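Local atomic coordinates of discoidin-2 (Dictyostelium discoideum, PDB entry 2VMD), a protein that binds galactose and N-acetylgalactosamine as a trimeric calcium-containing lectin, and may take part in spore formation and spore coat assembly. Residues V169-R174 with Y244-D249; S182-R187 with T234-G239; H211-Q216 with W238-V243. All blocks are in the same frame, centred on the assembly; numbering follows the deposited sequence.

Contact 1: V169-R174 with Y244-D249; sequences VSIGDR and YDLTFD. With MBG (methyl beta-D-galactopyranoside), chain D.
The galactose-binding site of the lectin domain has Tyr244 as one wall, and the ring is sandwiched: the guanidinium of Arg174 covers one face and methyl beta-D-galactopyranoside the other. Arg174 lies almost flat on the ring, planes 3° apart and centres 3.8 Å apart, a parallel cation-pi stack to which its CD adds a CH-pi contact. On the sugar side, C4 of the galactoside comes within 3.6 Å of Tyr244 CD1. Tyr244 CG is anti to the backbone N (chi1 -166°), which brings the ring beside its own carbonyl. Arg174 can therefore stack and still use its edge, giving Tyr244 O two bonds, from NE at 3.0 Å and NH2 at 2.8 Å, that hold the guanidinium flat over the ring. Asp209 and, from the second subunit, Arg218 and Trp238 complete this sugar site. Strands 163-170 and 242-254 are antiparallel neighbours in one sheet of the H-type lectin beta-sandwich, and Tyr244 and Asp245 form a classic beta bulge against Asp209. Beyond the last regular pair, Ile171 N reaches Leu246 O (3.2 Å), and the turn is tied by Gly172 N, meeting Asp245 OD1 at 2.9 Å from above the carboxylate plane. Asp245 salt-bridges Lys207. Farther along, Ser170 OG and Thr247 OG1 share a short hydrogen bond of 2.6 Å across a non-hydrogen-bonded pair, while Val169 and Phe248 bond backbone to backbone.

Contact 2: S182-R187 with T234-G239; sequences SRTIVR and TFITWG. With MBG (methyl beta-D-galactopyranoside), chain B.
Thr234 faces Val186 in a non-hydrogen-bonded pair, its OG1 3.7 Å from Val186 CG2, while that hydroxyl bonds to Glu224 of strand 216-224, the neighbour on the other side of 230-237. Phe235 follows in a hydrogen-bonded pair with Ile185: Phe235 N gives a bond to Ile185 O at 2.8 Å and Phe235 O takes one from Ile185 N at 2.9 Å. Its ring turns into the sandwich, where Ile185 O lies at the ring edge and Arg187 CG approaches CE2 to 3.6 Å; the guanidinium of Arg187 itself goes on to Ile171 O and Asp173. At Ile236 the side chains change face, and Thr184 CG2 lies alongside Ile236 CG1, 3.8 Å away. The short strands 183-187 and 234-237 run antiparallel at 165°; they belong to strands 183-190, outermost within the chain, and 230-237, central, of a three-stranded sheet of the H-type lectin beta-sandwich. Thr237 pairs with Arg183 by two backbone bonds, and its CG2, set between the backbone N and the carbonyl carbon, presses on one face of the Arg183 guanidinium, 3.4 Å from NH1. Past the strand, Trp238 swings its indole out toward the galactoside, and NE1 gives O3 a nearly straight bond of 2.8 Å at the ring edge. Arg183 then bends at chi3 (-84°) to reach Gly239: NH2 meets Gly239 O at 2.9 Å from above the carbonyl plane, while NE bonds Gly181 O, before its own strand, and NH1 bonds Asn241 O, across the turn.

Contact 3: H211-Q216 with W238-V243; sequences HTDNGQ and WGNNAV. With MBG (methyl beta-D-galactopyranoside), chain B.
Side-chain bonds to the backbone dominate: Asn241 ND2 donates to His211 O at 2.9 Å and to Gln216 O at 2.8 Å, in each case in the carbonyl plane and on a lone pair, so both protons are used and the amide is held in one rotation. Gln216 O also accepts from Asp213 N; the type I' turn from Asp213 to Gln216 is closed by the reverse bond, Gln216 N to Asp213 O. In return Asp213, its CG anti to the backbone N (chi1 164°), lets OD2 accept from Asn240 N at 3.0 Å, the N-H coming from above the carboxylate plane, 61° out of it. Around Arg218, OD2 also makes a salt bridge to NH1, and the neutral amide of Asn241 offers OD1 to the same nitrogen. Asp213 and Asn241 thus probably help, as a second shell, to position Arg218, whose NE bonds the galactoside. Backbone pairing is slight: His211 N reaches Ala242 O at 2.7 Å, with the two CB atoms 4.1 Å apart. A water lies near Thr212 O and Asn240 O and takes a weak bond from Ala242 N. Toward the ligand, Gln216 NE2 comes within 3.5 Å of the galactoside C6. The contact lies at the tip of the lectin-like sandwich (163-257), joining the turn between strands 200-211 and 216-224 to the type II' turn between 230-237 and 242-254. There Gln216 OE1 bonds to His211 of the third subunit, and the sheet runs on from Gln216 into that chain.

From the N-terminal side, residues 169-174 lie at the end of strand 163-170, and contact 1 closes the longest loop when the chain returns at 244-249. Contacts 2 and 3 both fall inside that loop. Contact 2 opens at 182-187; contact 3 opens within its loop, at 211-216, but closes just beyond it, the two sharing Trp238 and Gly239. Contact 1 belongs to one sheet of the sandwich of the lectin-like region (163-257) and contact 2 to the other; they meet where Phe235 packs on Ile171. Contact 3 bridges the turns at the end of both sheets, with Val243 packing against Ile171 of contact 1 and Thr237 of contact 2.

Contact 1: V169-R174 with Y244-D249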
loop_
_atom_site.group_PDB
_atom_site.type_symbol
_atom_site.label_atom_id
_atom_site.label_comp_id
_atom_site.label_asym_id
_atom_site.label_seq_id
_atom_site.Cartn_x
_atom_site.Cartn_y
_atom_site.Cartn_z
ATOM N N VAL A 169 13.826 -18.661 17.740
ATOM C CA VAL A 169 15.212 -19.019 17.970
ATOM C C VAL A 169 15.370 -19.512 19.427
ATOM O O VAL A 169 14.794 -18.935 20.354
ATOM C CB VAL A 169 16.156 -17.855 17.609
ATOM C CG1 VAL A 169 15.718 -16.579 18.315
ATOM C CG2 VAL A 169 17.615 -18.202 17.879
ATOM N N SER A 170 16.099 -20.607 19.576
ATOM C CA SER A 170 16.301 -21.281 20.861
ATOM C C SER A 170 17.796 -21.463 21.081
ATOM O O SER A 170 18.569 -21.435 20.125
ATOM C CB SER A 170 15.679 -22.676 20.820
ATOM O OG SER A 170 14.268 -22.619 20.959
ATOM N N ILE A 171 18.204 -21.685 22.330
ATOM C CA ILE A 171 19.616 -22.057 22.602
ATOM C C ILE A 171 19.855 -23.457 21.986
ATOM O O ILE A 171 20.816 -23.666 21.252
ATOM C CB ILE A 171 19.933 -22.072 24.124
ATOM C CG1 ILE A 171 19.628 -20.702 24.745
ATOM C CG2 ILE A 171 21.426 -22.418 24.356
ATOM C CD1 ILE A 171 19.677 -20.685 26.283
ATOM N N GLY A 172 18.964 -24.396 22.291
ATOM C CA GLY A 172 18.940 -25.706 21.659
ATOM C C GLY A 172 19.973 -26.697 22.179
ATOM O O GLY A 172 20.027 -27.854 21.720
ATOM N N ASP A 173 20.789 -26.248 23.127
ATOM C CA ASP A 173 21.761 -27.112 23.800
ATOM C C ASP A 173 22.085 -26.619 25.218
ATOM O O ASP A 173 21.448 -25.673 25.720
ATOM C CB ASP A 173 23.030 -27.306 22.946
ATOM C CG ASP A 173 23.912 -26.081 22.917
ATOM O OD1 ASP A 173 23.680 -25.115 23.711
ATOM O OD2 ASP A 173 24.860 -26.089 22.094
ATOM N N ARG A 174 23.066 -27.266 25.870
ATOM C CA ARG A 174 23.333 -26.964 27.288
ATOM C C ARG A 174 24.421 -25.933 27.529
ATOM O O ARG A 174 25.041 -25.954 28.596
ATOM C CB ARG A 174 23.622 -28.223 28.118
ATOM C CG ARG A 174 22.675 -29.388 27.878
ATOM C CD ARG A 174 21.273 -29.162 28.462
ATOM N NE ARG A 174 20.424 -28.254 27.665
ATOM C CZ ARG A 174 19.711 -28.612 26.597
ATOM N NH1 ARG A 174 19.752 -29.871 26.147
ATOM N NH2 ARG A 174 18.968 -27.707 25.966
ATOM N N TYR A 244 18.930 -24.104 30.984
ATOM C CA TYR A 244 18.843 -25.344 30.200
ATOM C C TYR A 244 18.399 -25.065 28.760
ATOM O O TYR A 244 19.028 -25.573 27.804
ATOM C CB TYR A 244 17.912 -26.337 30.882
ATOM C CG TYR A 244 17.950 -27.775 30.388
ATOM C CD1 TYR A 244 18.657 -28.752 31.094
ATOM C CD2 TYR A 244 17.248 -28.161 29.237
ATOM C CE1 TYR A 244 18.688 -30.076 30.646
ATOM C CE2 TYR A 244 17.256 -29.473 28.797
ATOM C CZ TYR A 244 17.979 -30.425 29.500
ATOM O OH TYR A 244 17.976 -31.741 29.045
ATOM N N ASP A 245 17.384 -24.216 28.600
ATOM C CA ASP A 245 16.991 -23.723 27.269
ATOM C C ASP A 245 16.171 -22.461 27.419
ATOM O O ASP A 245 15.504 -22.278 28.443
ATOM C CB ASP A 245 16.151 -24.787 26.546
ATOM C CG ASP A 245 16.167 -24.649 24.997
ATOM O OD1 ASP A 245 16.994 -23.897 24.421
ATOM O OD2 ASP A 245 15.352 -25.347 24.352
ATOM N N LEU A 246 16.164 -21.631 26.364
ATOM C CA LEU A 246 15.302 -20.453 26.286
ATOM C C LEU A 246 14.871 -20.380 24.824
ATOM O O LEU A 246 15.651 -20.759 23.941
ATOM C CB LEU A 246 16.088 -19.170 26.630
ATOM C CG LEU A 246 16.433 -18.775 28.070
ATOM C CD1 LEU A 246 17.462 -17.585 28.119
ATOM C CD2 LEU A 246 15.188 -18.492 28.883
ATOM N N THR A 247 13.628 -19.985 24.560
ATOM C CA THR A 247 13.157 -19.770 23.163
ATOM C C THR A 247 12.531 -18.366 23.041
ATOM O O THR A 247 11.736 -17.986 23.900
ATOM C CB THR A 247 12.103 -20.826 22.738
ATOM O OG1 THR A 247 12.638 -22.146 22.929
ATOM C CG2 THR A 247 11.642 -20.655 21.243
ATOM N N PHE A 248 12.882 -17.646 21.964
ATOM C CA PHE A 248 12.288 -16.356 21.598
ATOM C C PHE A 248 11.612 -16.458 20.224
ATOM O O PHE A 248 12.155 -17.095 19.305
ATOM C CB PHE A 248 13.360 -15.276 21.536
ATOM C CG PHE A 248 13.904 -14.885 22.869
ATOM C CD1 PHE A 248 13.316 -13.851 23.601
ATOM C CD2 PHE A 248 15.001 -15.554 23.422
ATOM C CE1 PHE A 248 13.816 -13.496 24.862
ATOM C CE2 PHE A 248 15.507 -15.184 24.683
ATOM C CZ PHE A 248 14.909 -14.162 25.390
ATOM N N ASP A 249 10.434 -15.850 20.094
ATOM C CA ASP A 249 9.891 -15.489 18.775
ATOM C C ASP A 249 10.470 -14.135 18.458
ATOM O O ASP A 249 10.642 -13.297 19.360
ATOM C CB ASP A 249 8.360 -15.398 18.804
ATOM C CG ASP A 249 7.685 -16.700 18.393
ATOM O OD1 ASP A 249 8.387 -17.602 17.856
ATOM O OD2 ASP A 249 6.459 -16.826 18.617
HETATM C C1 MBG D . 14.981 -32.463 33.031
HETATM C C2 MBG D . 14.016 -31.770 32.046
HETATM C C3 MBG D . 14.757 -30.642 31.340
HETATM C C4 MBG D . 15.371 -29.678 32.365
HETATM C C5 MBG D . 16.212 -30.484 33.368
HETATM C C6 MBG D . 16.800 -29.580 34.443
HETATM C C7 MBG D . 12.965 -33.579 33.730
HETATM O O1 MBG D . 14.422 -33.622 33.687
HETATM O O2 MBG D . 13.488 -32.641 31.040
HETATM O O3 MBG D . 13.867 -29.986 30.422
HETATM O O4 MBG D . 14.325 -28.967 33.051
HETATM O O5 MBG D . 15.418 -31.481 34.018
HETATM O O6 MBG D . 17.804 -30.305 35.171
#

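Contact 2: S182-R187 with T234-G239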
loop_
_atom_site.group_PDB
_atom_site.type_symbol
_atom_site.label_atom_id
_atom_site.label_comp_id
_atom_site.label_asym_id
_atom_site.label_seq_id
_atom_site.Cartn_x
_atom_site.Cartn_y
_atom_site.Cartn_z
ATOM N N SER A 182 28.779 -13.659 34.326
ATOM C CA SER A 182 28.172 -13.338 33.019
ATOM C C SER A 182 28.538 -14.376 31.982
ATOM O O SER A 182 29.726 -14.596 31.692
ATOM C CB SER A 182 28.638 -11.999 32.492
ATOM O OG SER A 182 28.232 -10.932 33.341
ATOM N N ARG A 183 27.514 -15.020 31.434
ATOM C CA ARG A 183 27.716 -16.041 30.408
ATOM C C ARG A 183 26.709 -15.841 29.277
ATOM O O ARG A 183 25.556 -15.552 29.502
ATOM C CB ARG A 183 27.593 -17.446 30.996
ATOM C CG ARG A 183 28.644 -17.768 32.054
ATOM C CD ARG A 183 28.190 -18.878 32.968
ATOM N NE ARG A 183 27.352 -18.303 34.016
ATOM C CZ ARG A 183 26.156 -18.779 34.383
ATOM N NH1 ARG A 183 25.679 -19.880 33.830
ATOM N NH2 ARG A 183 25.463 -18.172 35.338
ATOM N N THR A 184 27.176 -15.983 28.043
ATOM C CA THR A 184 26.301 -15.732 26.890
ATOM C C THR A 184 26.546 -16.810 25.852
ATOM O O THR A 184 27.593 -17.454 25.830
ATOM C CB THR A 184 26.574 -14.378 26.227
ATOM O OG1 THR A 184 27.916 -14.360 25.731
ATOM C CG2 THR A 184 26.382 -13.230 27.179
ATOM N N ILE A 185 25.563 -17.016 25.005
ATOM C CA ILE A 185 25.789 -17.715 23.769
ATOM C C ILE A 185 25.016 -16.986 22.676
ATOM O O ILE A 185 23.972 -16.366 22.937
ATOM C CB ILE A 185 25.447 -19.221 23.825
ATOM C CG1 ILE A 185 25.920 -19.862 22.523
ATOM C CG2 ILE A 185 23.962 -19.447 24.044
ATOM C CD1 ILE A 185 26.011 -21.360 22.520
ATOM N N VAL A 186 25.573 -17.017 21.471
ATOM C CA VAL A 186 24.988 -16.312 20.346
ATOM C C VAL A 186 24.478 -17.341 19.354
ATOM O O VAL A 186 25.219 -18.248 18.961
ATOM C CB VAL A 186 26.007 -15.367 19.663
ATOM C CG1 VAL A 186 25.403 -14.730 18.444
ATOM C CG2 VAL A 186 26.463 -14.278 20.611
ATOM N N ARG A 187 23.213 -17.206 18.968
ATOM C CA ARG A 187 22.671 -17.987 17.855
ATOM C C ARG A 187 22.512 -17.042 16.662
ATOM O O ARG A 187 21.879 -16.001 16.791
ATOM C CB ARG A 187 21.328 -18.616 18.237
ATOM C CG ARG A 187 21.443 -19.755 19.257
ATOM C CD ARG A 187 22.140 -20.946 18.672
ATOM N NE ARG A 187 22.316 -22.009 19.653
ATOM C CZ ARG A 187 23.493 -22.439 20.103
ATOM N NH1 ARG A 187 24.629 -21.910 19.659
ATOM N NH2 ARG A 187 23.532 -23.417 20.991
ATOM N N THR A 234 21.650 -12.974 21.148
ATOM C CA THR A 234 22.542 -13.247 22.249
ATOM C C THR A 234 21.704 -13.650 23.464
ATOM O O THR A 234 20.908 -12.838 23.953
ATOM C CB THR A 234 23.325 -11.995 22.516
ATOM O OG1 THR A 234 23.983 -11.628 21.292
ATOM C CG2 THR A 234 24.340 -12.223 23.661
ATOM N N PHE A 235 21.832 -14.914 23.892
ATOM C CA PHE A 235 21.181 -15.432 25.114
ATOM C C PHE A 235 22.143 -15.167 26.258
ATOM O O PHE A 235 23.347 -15.446 26.107
ATOM C CB PHE A 235 20.923 -16.941 24.993
ATOM C CG PHE A 235 19.947 -17.310 23.899
ATOM C CD1 PHE A 235 18.617 -17.533 24.197
ATOM C CD2 PHE A 235 20.367 -17.413 22.569
ATOM C CE1 PHE A 235 17.710 -17.867 23.209
ATOM C CE2 PHE A 235 19.459 -17.735 21.555
ATOM C CZ PHE A 235 18.112 -17.971 21.891
ATOM N N ILE A 236 21.634 -14.619 27.371
ATOM C CA ILE A 236 22.489 -14.133 28.473
ATOM C C ILE A 236 21.993 -14.639 29.843
ATOM O O ILE A 236 20.783 -14.611 30.120
ATOM C CB ILE A 236 22.515 -12.590 28.544
ATOM C CG1 ILE A 236 22.801 -11.977 27.160
ATOM C CG2 ILE A 236 23.563 -12.132 29.584
ATOM C CD1 ILE A 236 22.463 -10.453 27.064
ATOM N N THR A 237 22.908 -15.154 30.665
ATOM C CA THR A 237 22.613 -15.383 32.078
ATOM C C THR A 237 23.779 -14.841 32.890
ATOM O O THR A 237 24.808 -14.520 32.319
ATOM C CB THR A 237 22.237 -16.851 32.432
ATOM O OG1 THR A 237 21.631 -16.893 33.736
ATOM C CG2 THR A 237 23.410 -17.824 32.367
ATOM N N TRP A 238 23.587 -14.664 34.193
ATOM C CA TRP A 238 24.685 -14.171 35.035
ATOM C C TRP A 238 24.483 -14.694 36.460
ATOM O O TRP A 238 23.643 -15.582 36.662
ATOM C CB TRP A 238 24.878 -12.642 34.898
ATOM C CG TRP A 238 23.690 -11.833 35.369
ATOM C CD1 TRP A 238 23.608 -11.101 36.522
ATOM C CD2 TRP A 238 22.436 -11.653 34.682
ATOM N NE1 TRP A 238 22.373 -10.474 36.605
ATOM C CE2 TRP A 238 21.642 -10.779 35.480
ATOM C CE3 TRP A 238 21.916 -12.109 33.460
ATOM C CZ2 TRP A 238 20.323 -10.410 35.114
ATOM C CZ3 TRP A 238 20.622 -11.730 33.087
ATOM C CH2 TRP A 238 19.827 -10.893 33.924
ATOM N N GLY A 239 25.250 -14.196 37.425
ATOM C CA GLY A 239 25.403 -14.907 38.697
ATOM C C GLY A 239 25.723 -16.377 38.448
ATOM O O GLY A 239 26.551 -16.694 37.589
HETATM C C1 MBG B . 23.278 -9.446 41.692
HETATM C C2 MBG B . 23.041 -9.402 40.168
HETATM C C3 MBG B . 21.727 -8.684 39.893
HETATM C C4 MBG B . 20.579 -9.349 40.665
HETATM C C5 MBG B . 20.968 -9.453 42.148
HETATM C C6 MBG B . 19.884 -10.158 42.953
HETATM C C7 MBG B . 25.084 -10.904 41.051
HETATM O O1 MBG B . 24.551 -10.013 42.074
HETATM O O2 MBG B . 24.069 -8.723 39.439
HETATM O O3 MBG B . 21.492 -8.639 38.476
HETATM O O4 MBG B . 20.323 -10.657 40.125
HETATM O O5 MBG B . 22.185 -10.189 42.309
HETATM O O6 MBG B . 20.141 -9.971 44.354
#

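Contact 3: H211-Q216 with W238-V243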
loop_
_atom_site.group_PDB
_atom_site.type_symbol
_atom_site.label_atom_id
_atom_site.label_comp_id
_atom_site.label_asym_id
_atom_site.label_seq_id
_atom_site.Cartn_x
_atom_site.Cartn_y
_atom_site.Cartn_z
ATOM N N HIS A 211 17.331 -22.867 35.938
ATOM C CA HIS A 211 17.435 -23.049 37.381
ATOM C C HIS A 211 17.726 -21.716 38.069
ATOM O O HIS A 211 18.562 -20.930 37.603
ATOM C CB HIS A 211 18.550 -24.050 37.699
ATOM C CG HIS A 211 18.377 -24.754 39.011
ATOM N ND1 HIS A 211 17.597 -25.886 39.151
ATOM C CD2 HIS A 211 18.864 -24.482 40.245
ATOM C CE1 HIS A 211 17.625 -26.286 40.413
ATOM N NE2 HIS A 211 18.379 -25.448 41.098
ATOM N N THR A 212 17.015 -21.459 39.170
ATOM C CA THR A 212 17.325 -20.328 40.060
ATOM C C THR A 212 18.690 -20.492 40.732
ATOM O O THR A 212 19.239 -21.588 40.814
ATOM C CB THR A 212 16.192 -20.081 41.124
ATOM O OG1 THR A 212 16.036 -21.242 41.953
ATOM C CG2 THR A 212 14.862 -19.785 40.427
ATOM N N ASP A 213 19.254 -19.378 41.174
ATOM C CA ASP A 213 20.516 -19.349 41.875
ATOM C C ASP A 213 20.199 -18.742 43.236
ATOM O O ASP A 213 20.004 -17.511 43.359
ATOM C CB ASP A 213 21.517 -18.478 41.112
ATOM C CG ASP A 213 22.739 -18.081 41.954
ATOM O OD1 ASP A 213 23.057 -18.830 42.918
ATOM O OD2 ASP A 213 23.382 -17.023 41.634
ATOM N N ASN A 214 20.099 -19.611 44.246
ATOM C CA ASN A 214 19.641 -19.183 45.574
ATOM C C ASN A 214 18.318 -18.406 45.468
ATOM O O ASN A 214 18.198 -17.305 46.023
ATOM C CB ASN A 214 20.730 -18.299 46.263
ATOM C CG ASN A 214 21.909 -19.127 46.788
ATOM O OD1 ASN A 214 23.043 -18.640 46.850
ATOM N ND2 ASN A 214 21.650 -20.383 47.124
ATOM N N GLY A 215 17.343 -18.957 44.736
ATOM C CA GLY A 215 16.088 -18.243 44.504
ATOM C C GLY A 215 16.001 -17.145 43.429
ATOM O O GLY A 215 14.892 -16.752 43.083
ATOM N N GLN A 216 17.137 -16.629 42.924
ATOM C CA GLN A 216 17.127 -15.568 41.892
ATOM C C GLN A 216 17.079 -16.188 40.498
ATOM O O GLN A 216 17.936 -17.014 40.177
ATOM C CB GLN A 216 18.392 -14.683 41.968
ATOM C CG GLN A 216 18.214 -13.333 41.231
ATOM C CD GLN A 216 17.327 -12.418 42.047
ATOM O OE1 GLN A 216 17.030 -12.734 43.207
ATOM N NE2 GLN A 216 16.910 -11.286 41.472
ATOM N N TRP A 238 23.587 -14.664 34.193
ATOM C CA TRP A 238 24.685 -14.171 35.035
ATOM C C TRP A 238 24.483 -14.694 36.460
ATOM O O TRP A 238 23.643 -15.582 36.662
ATOM C CB TRP A 238 24.878 -12.642 34.898
ATOM C CG TRP A 238 23.690 -11.833 35.369
ATOM C CD1 TRP A 238 23.608 -11.101 36.522
ATOM C CD2 TRP A 238 22.436 -11.653 34.682
ATOM N NE1 TRP A 238 22.373 -10.474 36.605
ATOM C CE2 TRP A 238 21.642 -10.779 35.480
ATOM C CE3 TRP A 238 21.916 -12.109 33.460
ATOM C CZ2 TRP A 238 20.323 -10.410 35.114
ATOM C CZ3 TRP A 238 20.622 -11.730 33.087
ATOM C CH2 TRP A 238 19.827 -10.893 33.924
ATOM N N GLY A 239 25.250 -14.196 37.425
ATOM C CA GLY A 239 25.403 -14.907 38.697
ATOM C C GLY A 239 25.723 -16.377 38.448
ATOM O O GLY A 239 26.551 -16.694 37.589
ATOM N N ASN A 240 25.061 -17.270 39.179
ATOM C CA ASN A 240 25.304 -18.692 39.023
ATOM C C ASN A 240 24.107 -19.474 38.467
ATOM O O ASN A 240 23.994 -20.667 38.704
ATOM C CB ASN A 240 25.776 -19.297 40.357
ATOM C CG ASN A 240 27.122 -18.738 40.808
ATOM O OD1 ASN A 240 28.027 -18.485 39.989
ATOM N ND2 ASN A 240 27.266 -18.538 42.112
ATOM N N ASN A 241 23.240 -18.819 37.695
ATOM C CA ASN A 241 22.084 -19.537 37.136
ATOM C C ASN A 241 22.526 -20.487 36.059
ATOM O O ASN A 241 23.488 -20.203 35.344
ATOM C CB ASN A 241 21.060 -18.590 36.561
ATOM C CG ASN A 241 20.393 -17.756 37.612
ATOM O OD1 ASN A 241 20.967 -16.778 38.078
ATOM N ND2 ASN A 241 19.144 -18.108 37.959
ATOM N N ALA A 242 21.813 -21.604 35.971
ATOM C CA ALA A 242 21.985 -22.626 34.949
ATOM C C ALA A 242 20.748 -22.570 34.064
ATOM O O ALA A 242 19.647 -22.858 34.518
ATOM C CB ALA A 242 22.126 -23.988 35.606
ATOM N N VAL A 243 20.929 -22.140 32.823
ATOM C CA VAL A 243 19.821 -22.038 31.867
ATOM C C VAL A 243 19.949 -23.242 30.950
ATOM O O VAL A 243 20.953 -23.363 30.244
ATOM C CB VAL A 243 19.890 -20.729 31.064
ATOM C CG1 VAL A 243 18.798 -20.709 29.961
ATOM C CG2 VAL A 243 19.815 -19.491 31.988
HETATM C C1 MBG B . 23.278 -9.446 41.692
HETATM C C2 MBG B . 23.041 -9.402 40.168
HETATM C C3 MBG B . 21.727 -8.684 39.893
HETATM C C4 MBG B . 20.579 -9.349 40.665
HETATM C C5 MBG B . 20.968 -9.453 42.148
HETATM C C6 MBG B . 19.884 -10.158 42.953
HETATM C C7 MBG B . 25.084 -10.904 41.051
HETATM O O1 MBG B . 24.551 -10.013 42.074
HETATM O O2 MBG B . 24.069 -8.723 39.439
HETATM O O3 MBG B . 21.492 -8.639 38.476
HETATM O O4 MBG B . 20.323 -10.657 40.125
HETATM O O5 MBG B . 22.185 -10.189 42.309
HETATM O O6 MBG B . 20.141 -9.971 44.354
HETATM O O HOH W 1 21.293 -22.490 38.892
#